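Local coordinates for conserved exported protein (Bacteroides fragilis, PDB 3CLW), which is of unknown function but probably hydrolyses O-glycosidic bonds, as glycoside hydrolases of family 30 do, at residues K236-I241 / V274-Y279; D47-R52 / Q111-A116; T286-I291 / V338-H343. All coordinates share one frame; numbering follows the deposited sequence.

Contact 1 (K236-I241 / V274-Y279); sequences KYLFEI and VAAHDY
L238 carries its whole side of this contact, laying its isobutyl group against V274 and A276. At the root, its CB lies 4.1 Å above the plane of the neighbouring F239 ring, offset toward the rim, so the first carbon is already covered from within its own segment. The first torsion (chi1 -67°) sets CG anti to the carbonyl carbon and directs the branch at the strand, where CG comes within 4.2 Å of A276 CB. There the chain forks. CD1 of L238 continues to A276 CB at 3.9 Å, while L238 CD2 runs on to V274 CG1 at 3.6 Å, the two side chains meeting tip to tip. L238 CD2 also keeps within 4.1 Å of A276 CB, so the alanine methyl meets both arms of the fork. V274 can offer its methyl because CG1 stands anti to its backbone N (chi1 175°).

V274 and A276 sit two residues apart on strand 270-276, so both turn their side chains to the same side, while A275 between them points away. This is the layering of a TIM barrel, the fold of the family 30 hydrolases: the 3-10 turn that ends at L238, in the loop after strand 226-232, closes over the outer side of the neighbouring parallel strand. I252 of helix 251-256 and I295 of helix 285-300 pack on L238 as well. Alanine suits the place where the backbones come nearest, its single methyl leaving room for the leucine fork; valine, at home in strands, reaches the second branch. Further along, H277 hydrogen-bonds to E186 and E231, toward the C-terminal side of the barrel strands, where TIM-barrel enzymes generally keep their active sites. No hydrogen bond or salt bridge crosses between the two segments, which implies that they give each other close fit and burial of hydrocarbon.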
# COMPACT_ATOMS: atom_id res chain seq x y z
N LYS A 236 12.02 8.31 7.02
CA LYS A 236 12.93 9.16 7.82
C LYS A 236 12.32 10.54 8.03
O LYS A 236 12.57 11.17 9.03
CB LYS A 236 14.34 9.26 7.22
CG LYS A 236 14.44 10.13 6.00
CD LYS A 236 15.81 10.10 5.38
CE LYS A 236 15.78 10.89 4.08
NZ LYS A 236 17.14 11.05 3.43
N TYR A 237 11.47 10.97 7.09
CA TYR A 237 10.75 12.23 7.21
C TYR A 237 9.69 12.23 8.32
O TYR A 237 9.08 13.24 8.60
CB TYR A 237 10.14 12.59 5.87
CG TYR A 237 11.18 12.96 4.85
CD1 TYR A 237 11.72 14.26 4.81
CD2 TYR A 237 11.64 12.02 3.92
CE1 TYR A 237 12.69 14.59 3.87
CE2 TYR A 237 12.58 12.36 2.98
CZ TYR A 237 13.12 13.64 2.96
OH TYR A 237 14.07 13.96 2.01
N LEU A 238 9.45 11.07 8.94
CA LEU A 238 8.54 11.02 10.07
C LEU A 238 9.17 11.64 11.35
O LEU A 238 8.45 11.96 12.31
CB LEU A 238 8.08 9.59 10.33
CG LEU A 238 7.18 8.97 9.23
CD1 LEU A 238 6.72 7.62 9.62
CD2 LEU A 238 5.98 9.86 8.86
N PHE A 239 10.49 11.78 11.33
CA PHE A 239 11.27 12.37 12.40
C PHE A 239 12.08 13.55 11.82
O PHE A 239 12.17 13.71 10.63
CB PHE A 239 12.19 11.31 12.99
CG PHE A 239 11.55 9.94 13.09
CD1 PHE A 239 10.71 9.62 14.16
CD2 PHE A 239 11.79 8.97 12.12
CE1 PHE A 239 10.13 8.38 14.26
CE2 PHE A 239 11.19 7.71 12.23
CZ PHE A 239 10.37 7.43 13.30
N GLU A 240 12.64 14.39 12.68
CA GLU A 240 13.37 15.58 12.22
C GLU A 240 14.72 15.15 11.68
O GLU A 240 15.41 14.37 12.34
CB GLU A 240 13.54 16.58 13.38
CG GLU A 240 14.01 17.98 12.97
CD GLU A 240 14.04 18.97 14.15
OE1 GLU A 240 14.24 18.55 15.31
OE2 GLU A 240 13.86 20.18 13.91
N ILE A 241 15.07 15.64 10.49
CA ILE A 241 16.30 15.20 9.79
C ILE A 241 17.24 16.30 9.25
O ILE A 241 18.37 16.01 8.87
CB ILE A 241 16.00 14.24 8.58
CG1 ILE A 241 15.03 14.89 7.58
CG2 ILE A 241 15.52 12.87 9.08
CD1 ILE A 241 15.43 14.70 6.13
N VAL A 274 -1.01 7.88 10.48
CA VAL A 274 0.10 8.46 9.70
C VAL A 274 0.44 7.47 8.56
O VAL A 274 0.61 6.28 8.80
CB VAL A 274 1.32 8.65 10.62
CG1 VAL A 274 2.56 9.14 9.85
CG2 VAL A 274 1.00 9.56 11.78
N ALA A 275 0.54 7.99 7.34
CA ALA A 275 0.94 7.18 6.18
C ALA A 275 2.33 7.52 5.70
O ALA A 275 2.62 8.69 5.41
CB ALA A 275 -0.08 7.34 5.00
N ALA A 276 3.17 6.51 5.59
CA ALA A 276 4.48 6.67 4.95
C ALA A 276 4.81 5.45 4.10
O ALA A 276 4.23 4.37 4.27
CB ALA A 276 5.58 6.90 6.00
N HIS A 277 5.76 5.64 3.18
CA HIS A 277 6.19 4.60 2.25
C HIS A 277 7.43 3.89 2.74
O HIS A 277 8.25 4.47 3.47
CB HIS A 277 6.42 5.23 0.87
CG HIS A 277 5.22 5.96 0.35
ND1 HIS A 277 5.24 6.75 -0.78
CD2 HIS A 277 3.97 6.06 0.85
CE1 HIS A 277 4.04 7.27 -0.97
NE2 HIS A 277 3.24 6.85 -0.01
N ASP A 278 7.55 2.62 2.37
CA ASP A 278 8.66 1.73 2.75
C ASP A 278 9.98 1.99 2.02
O ASP A 278 11.01 1.42 2.38
CB ASP A 278 8.26 0.29 2.48
CG ASP A 278 7.23 -0.21 3.45
OD1 ASP A 278 7.54 -0.31 4.66
OD2 ASP A 278 6.12 -0.53 2.99
N TYR A 279 9.94 2.80 0.97
CA TYR A 279 11.12 3.04 0.15
C TYR A 279 12.38 3.39 0.95
O TYR A 279 12.29 4.10 1.94
CB TYR A 279 10.82 4.14 -0.87
CG TYR A 279 9.70 3.80 -1.84
CD1 TYR A 279 9.87 2.79 -2.81
CD2 TYR A 279 8.48 4.48 -1.80
CE1 TYR A 279 8.86 2.47 -3.72
CE2 TYR A 279 7.46 4.17 -2.70
CZ TYR A 279 7.66 3.16 -3.66
OH TYR A 279 6.69 2.83 -4.58

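Contact 2 (D47-R52 / Q111-A116); sequences DLLFKR and QWFMKA
L49 and F113 come together through first torsions of -66° and -90°: the first puts CG of L49 anti to its carbonyl carbon, and the second swings the F113 ring off its helix toward helix 39-50. The two side chains cross at about a right angle, with L49 CD1 4.1 Å from F113 CE2. F50, the last helical residue before K51 leaves helical geometry, approaches the same ring from another direction. Its CE2 reaches the edge of F113, near the ring plane, 4.4 Å from F113 CD2, and lies 4.2 Å from the backbone F113 O.

The rings of F50 and F113 are each covered on one face by a neighbour in their own segment. L49 CB sits 3.6 Å above the centre of the F50 ring, and W112 CZ3 lies 4.0 Å over the centre of one face of F113. Helices 39-50 and 108-119 belong to the outer layer of the TIM barrel, and W68, from strand 68-71, gives the contact its inner side: it meets F50 edge-to-face and touches both L49 and F113. Large flat residues suit such a seam, because their rings fill the space between two helices whose nearest CA atoms, of F50 and A116, are 8.4 Å from each other. Small A116 packs against A46 of the first helix, and D47 makes a salt bridge to R120 just past the second.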
# COMPACT_ATOMS: atom_id res chain seq x y z
N ASP A 47 -9.72 -10.85 -10.57
CA ASP A 47 -9.74 -12.00 -9.69
C ASP A 47 -8.45 -12.11 -8.84
O ASP A 47 -8.54 -12.32 -7.64
CB ASP A 47 -10.00 -13.33 -10.44
CG ASP A 47 -11.40 -13.42 -11.07
OD1 ASP A 47 -12.36 -12.66 -10.70
OD2 ASP A 47 -11.55 -14.28 -11.96
N LEU A 48 -7.27 -11.99 -9.46
CA LEU A 48 -5.97 -12.08 -8.72
C LEU A 48 -5.86 -11.02 -7.62
O LEU A 48 -5.23 -11.25 -6.60
CB LEU A 48 -4.76 -11.97 -9.67
CG LEU A 48 -4.51 -13.17 -10.62
CD1 LEU A 48 -3.71 -12.76 -11.87
CD2 LEU A 48 -3.85 -14.34 -9.91
N LEU A 49 -6.54 -9.88 -7.83
CA LEU A 49 -6.43 -8.72 -6.93
C LEU A 49 -7.42 -8.79 -5.77
O LEU A 49 -7.04 -8.54 -4.64
CB LEU A 49 -6.65 -7.44 -7.72
CG LEU A 49 -5.63 -7.06 -8.78
CD1 LEU A 49 -5.93 -5.72 -9.46
CD2 LEU A 49 -4.28 -6.99 -8.16
N PHE A 50 -8.67 -9.17 -6.06
CA PHE A 50 -9.81 -8.89 -5.17
C PHE A 50 -10.60 -10.09 -4.66
O PHE A 50 -11.23 -9.99 -3.61
CB PHE A 50 -10.79 -7.94 -5.86
CG PHE A 50 -10.16 -6.69 -6.35
CD1 PHE A 50 -9.43 -5.85 -5.47
CD2 PHE A 50 -10.28 -6.32 -7.70
CE1 PHE A 50 -8.82 -4.69 -5.93
CE2 PHE A 50 -9.68 -5.15 -8.17
CZ PHE A 50 -8.95 -4.32 -7.28
N LYS A 51 -10.58 -11.19 -5.40
CA LYS A 51 -11.56 -12.25 -5.19
C LYS A 51 -11.09 -13.18 -4.09
O LYS A 51 -10.05 -13.80 -4.20
CB LYS A 51 -11.84 -13.01 -6.51
CG LYS A 51 -13.04 -13.95 -6.45
CD LYS A 51 -13.31 -14.52 -7.82
CE LYS A 51 -14.55 -15.39 -7.86
NZ LYS A 51 -14.78 -15.89 -9.26
N ARG A 52 -11.84 -13.24 -3.00
CA ARG A 52 -11.45 -14.07 -1.87
C ARG A 52 -12.11 -15.47 -1.99
O ARG A 52 -13.13 -15.74 -1.36
CB ARG A 52 -11.77 -13.38 -0.53
CG ARG A 52 -10.83 -13.72 0.62
CD ARG A 52 -11.15 -15.05 1.25
NE ARG A 52 -10.17 -15.43 2.27
CZ ARG A 52 -10.28 -16.51 3.03
NH1 ARG A 52 -11.30 -17.33 2.88
NH2 ARG A 52 -9.33 -16.81 3.90
N GLN A 111 -12.46 3.34 -13.54
CA GLN A 111 -13.82 3.08 -13.05
C GLN A 111 -14.23 1.64 -13.29
O GLN A 111 -14.92 1.06 -12.47
CB GLN A 111 -14.85 4.03 -13.64
CG GLN A 111 -14.63 5.52 -13.28
CD GLN A 111 -15.73 6.38 -13.84
OE1 GLN A 111 -16.90 6.11 -13.62
NE2 GLN A 111 -15.37 7.40 -14.58
N TRP A 112 -13.79 1.05 -14.40
CA TRP A 112 -13.99 -0.38 -14.64
C TRP A 112 -13.42 -1.21 -13.47
O TRP A 112 -14.07 -2.10 -12.98
CB TRP A 112 -13.39 -0.86 -16.00
CG TRP A 112 -13.74 -2.29 -16.22
CD1 TRP A 112 -14.89 -2.77 -16.81
CD2 TRP A 112 -13.01 -3.43 -15.77
NE1 TRP A 112 -14.90 -4.15 -16.76
CE2 TRP A 112 -13.76 -4.58 -16.13
CE3 TRP A 112 -11.79 -3.61 -15.09
CZ2 TRP A 112 -13.32 -5.89 -15.85
CZ3 TRP A 112 -11.35 -4.89 -14.84
CH2 TRP A 112 -12.14 -6.02 -15.19
N PHE A 113 -12.17 -0.92 -13.08
CA PHE A 113 -11.52 -1.58 -11.93
C PHE A 113 -12.28 -1.44 -10.61
O PHE A 113 -12.41 -2.40 -9.86
CB PHE A 113 -10.06 -1.16 -11.78
CG PHE A 113 -9.14 -2.00 -12.53
CD1 PHE A 113 -8.81 -1.69 -13.85
CD2 PHE A 113 -8.66 -3.17 -11.97
CE1 PHE A 113 -8.01 -2.53 -14.59
CE2 PHE A 113 -7.85 -4.00 -12.69
CZ PHE A 113 -7.52 -3.69 -14.01
N MET A 114 -12.79 -0.24 -10.34
CA MET A 114 -13.69 -0.04 -9.17
C MET A 114 -14.88 -0.99 -9.24
O MET A 114 -15.18 -1.68 -8.26
CB MET A 114 -14.14 1.41 -9.06
CG MET A 114 -12.99 2.42 -8.80
SD MET A 114 -13.48 4.17 -8.76
CE MET A 114 -14.47 4.17 -7.27
N LYS A 115 -15.55 -1.03 -10.38
CA LYS A 115 -16.71 -1.89 -10.57
C LYS A 115 -16.36 -3.38 -10.42
O LYS A 115 -17.10 -4.12 -9.81
CB LYS A 115 -17.44 -1.60 -11.89
N ALA A 116 -15.21 -3.79 -10.93
CA ALA A 116 -14.75 -5.18 -10.86
C ALA A 116 -14.43 -5.61 -9.43
O ALA A 116 -14.70 -6.75 -9.05
CB ALA A 116 -13.54 -5.39 -11.74

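Contact 3 (T286-I291 / V338-H343); sequences TLLVDI and VARIIH
Helices 285-300 and 328-347 run past each other with L288 and I341 nearest in the backbone, their CA atoms 7.7 Å apart. Into that gap L288 sends its side chain, CG set anti to the backbone N (chi1 164°), and its two methyls divide the work. L288 CD2 settles against the methylenes of R340, 3.7 Å from both R340 CG and R340 CD, and comes 3.9 Å from R340 NE at the start of the guanidinium. CD1 instead faces the opposing helix itself, 4.3 Å from I341 CA. The side chains of L288 and R340 cross obliquely, and the leucine also comes to the guanidinium at a slant.

The two helices are part of the shell around the TIM barrel, and the second is backed on its inner side by W354 of strand 353-356, which V338, I341 and I342 all touch. Arginine suits this buried position because it can serve two surroundings at once. Its methylenes give L288 an apolar surface, while a bend at chi3 (72°) turns the charged end along a different course, to a salt bridge from NH2 to E321 and a hydrogen bond from NH1 to A424 O. The charge is thus provided for although most of what L288 touches is hydrocarbon. R340 also links the barrel's helical layer to the C-terminal beta region, through M428 of strand 427-433 and Y445 of a loop.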
# COMPACT_ATOMS: atom_id res chain seq x y z
N THR A 286 19.47 -3.91 9.69
CA THR A 286 19.60 -3.01 10.86
C THR A 286 18.70 -1.78 10.68
O THR A 286 17.92 -1.41 11.58
CB THR A 286 21.07 -2.63 11.19
OG1 THR A 286 21.66 -1.92 10.09
CG2 THR A 286 21.88 -3.86 11.44
N LEU A 287 18.77 -1.16 9.51
CA LEU A 287 17.91 -0.03 9.19
C LEU A 287 16.44 -0.45 9.20
O LEU A 287 15.60 0.23 9.80
CB LEU A 287 18.32 0.58 7.85
CG LEU A 287 17.42 1.63 7.19
CD1 LEU A 287 17.31 2.89 8.08
CD2 LEU A 287 17.94 1.96 5.79
N LEU A 288 16.14 -1.58 8.56
CA LEU A 288 14.77 -2.10 8.47
C LEU A 288 14.11 -2.11 9.85
O LEU A 288 13.02 -1.54 10.04
CB LEU A 288 14.77 -3.51 7.85
CG LEU A 288 13.54 -4.45 7.94
CD1 LEU A 288 12.47 -4.14 6.90
CD2 LEU A 288 13.97 -5.91 7.83
N VAL A 289 14.76 -2.75 10.81
CA VAL A 289 14.12 -2.94 12.12
C VAL A 289 14.15 -1.70 13.03
O VAL A 289 13.15 -1.42 13.71
CB VAL A 289 14.62 -4.22 12.86
CG1 VAL A 289 14.36 -5.46 11.99
CG2 VAL A 289 16.11 -4.12 13.27
N ASP A 290 15.27 -0.97 13.04
CA ASP A 290 15.43 0.25 13.85
C ASP A 290 14.42 1.34 13.51
O ASP A 290 13.72 1.85 14.40
CB ASP A 290 16.84 0.84 13.68
CG ASP A 290 17.93 0.03 14.38
OD1 ASP A 290 19.12 0.34 14.12
OD2 ASP A 290 17.62 -0.90 15.17
N ILE A 291 14.34 1.70 12.23
CA ILE A 291 13.43 2.78 11.83
C ILE A 291 11.96 2.44 12.13
O ILE A 291 11.22 3.31 12.60
CB ILE A 291 13.62 3.22 10.36
CG1 ILE A 291 12.90 4.56 10.12
CG2 ILE A 291 13.11 2.15 9.39
CD1 ILE A 291 13.45 5.37 9.00
N VAL A 338 10.08 -8.83 0.20
CA VAL A 338 8.93 -7.99 0.43
C VAL A 338 8.12 -8.53 1.58
O VAL A 338 7.64 -7.77 2.38
CB VAL A 338 8.05 -7.82 -0.84
CG1 VAL A 338 6.86 -6.94 -0.55
CG2 VAL A 338 8.85 -7.20 -1.97
N ALA A 339 7.97 -9.85 1.68
CA ALA A 339 7.31 -10.45 2.83
C ALA A 339 7.97 -10.01 4.16
O ALA A 339 7.32 -9.90 5.17
CB ALA A 339 7.25 -11.94 2.73
N ARG A 340 9.27 -9.78 4.14
CA ARG A 340 10.02 -9.30 5.31
C ARG A 340 9.66 -7.84 5.65
O ARG A 340 9.47 -7.51 6.83
CB ARG A 340 11.53 -9.43 5.06
CG ARG A 340 12.38 -8.80 6.19
CD ARG A 340 13.83 -9.22 6.12
NE ARG A 340 14.50 -8.59 5.00
CZ ARG A 340 15.81 -8.66 4.81
NH1 ARG A 340 16.57 -9.36 5.66
NH2 ARG A 340 16.37 -8.04 3.78
N ILE A 341 9.55 -7.00 4.63
CA ILE A 341 9.02 -5.67 4.85
C ILE A 341 7.65 -5.75 5.51
O ILE A 341 7.40 -5.06 6.51
CB ILE A 341 8.91 -4.83 3.57
CG1 ILE A 341 10.26 -4.66 2.91
CG2 ILE A 341 8.35 -3.44 3.92
CD1 ILE A 341 10.19 -4.26 1.45
N ILE A 342 6.78 -6.62 4.98
CA ILE A 342 5.43 -6.72 5.51
C ILE A 342 5.45 -7.11 6.99
O ILE A 342 4.81 -6.43 7.83
CB ILE A 342 4.51 -7.67 4.69
CG1 ILE A 342 4.25 -7.08 3.30
CG2 ILE A 342 3.16 -7.92 5.44
CD1 ILE A 342 3.55 -8.03 2.29
N HIS A 343 6.17 -8.18 7.31
CA HIS A 343 6.23 -8.67 8.67
C HIS A 343 6.68 -7.60 9.68
O HIS A 343 6.09 -7.44 10.74
CB HIS A 343 7.15 -9.87 8.76
CG HIS A 343 7.45 -10.27 10.17
ND1 HIS A 343 6.65 -11.14 10.87
CD2 HIS A 343 8.45 -9.92 11.01
CE1 HIS A 343 7.14 -11.31 12.09
NE2 HIS A 343 8.23 -10.57 12.19

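In the fold
Followed from the N terminus, contact 2 comes first: it closes a loop of 58 residues that includes strand 68-71 and joins two helices on the barrel's outside. Contact 1 follows, drawing the turn after strand 226-232 onto strand 270-276 across 32 residues that hold helix 251-256. Contact 3 closes last, bringing helix 328-347 beside helix 285-300 after strand 307-310 has passed. The three loops run in series, so none nests in or crosses another. In space, contacts 1 and 3 are neighbours that touch, for instance where D278 packs on I341 and F239 on I291, whereas contact 2 lies across the chain's centre, its own centre about 30 Å from that of contact 1.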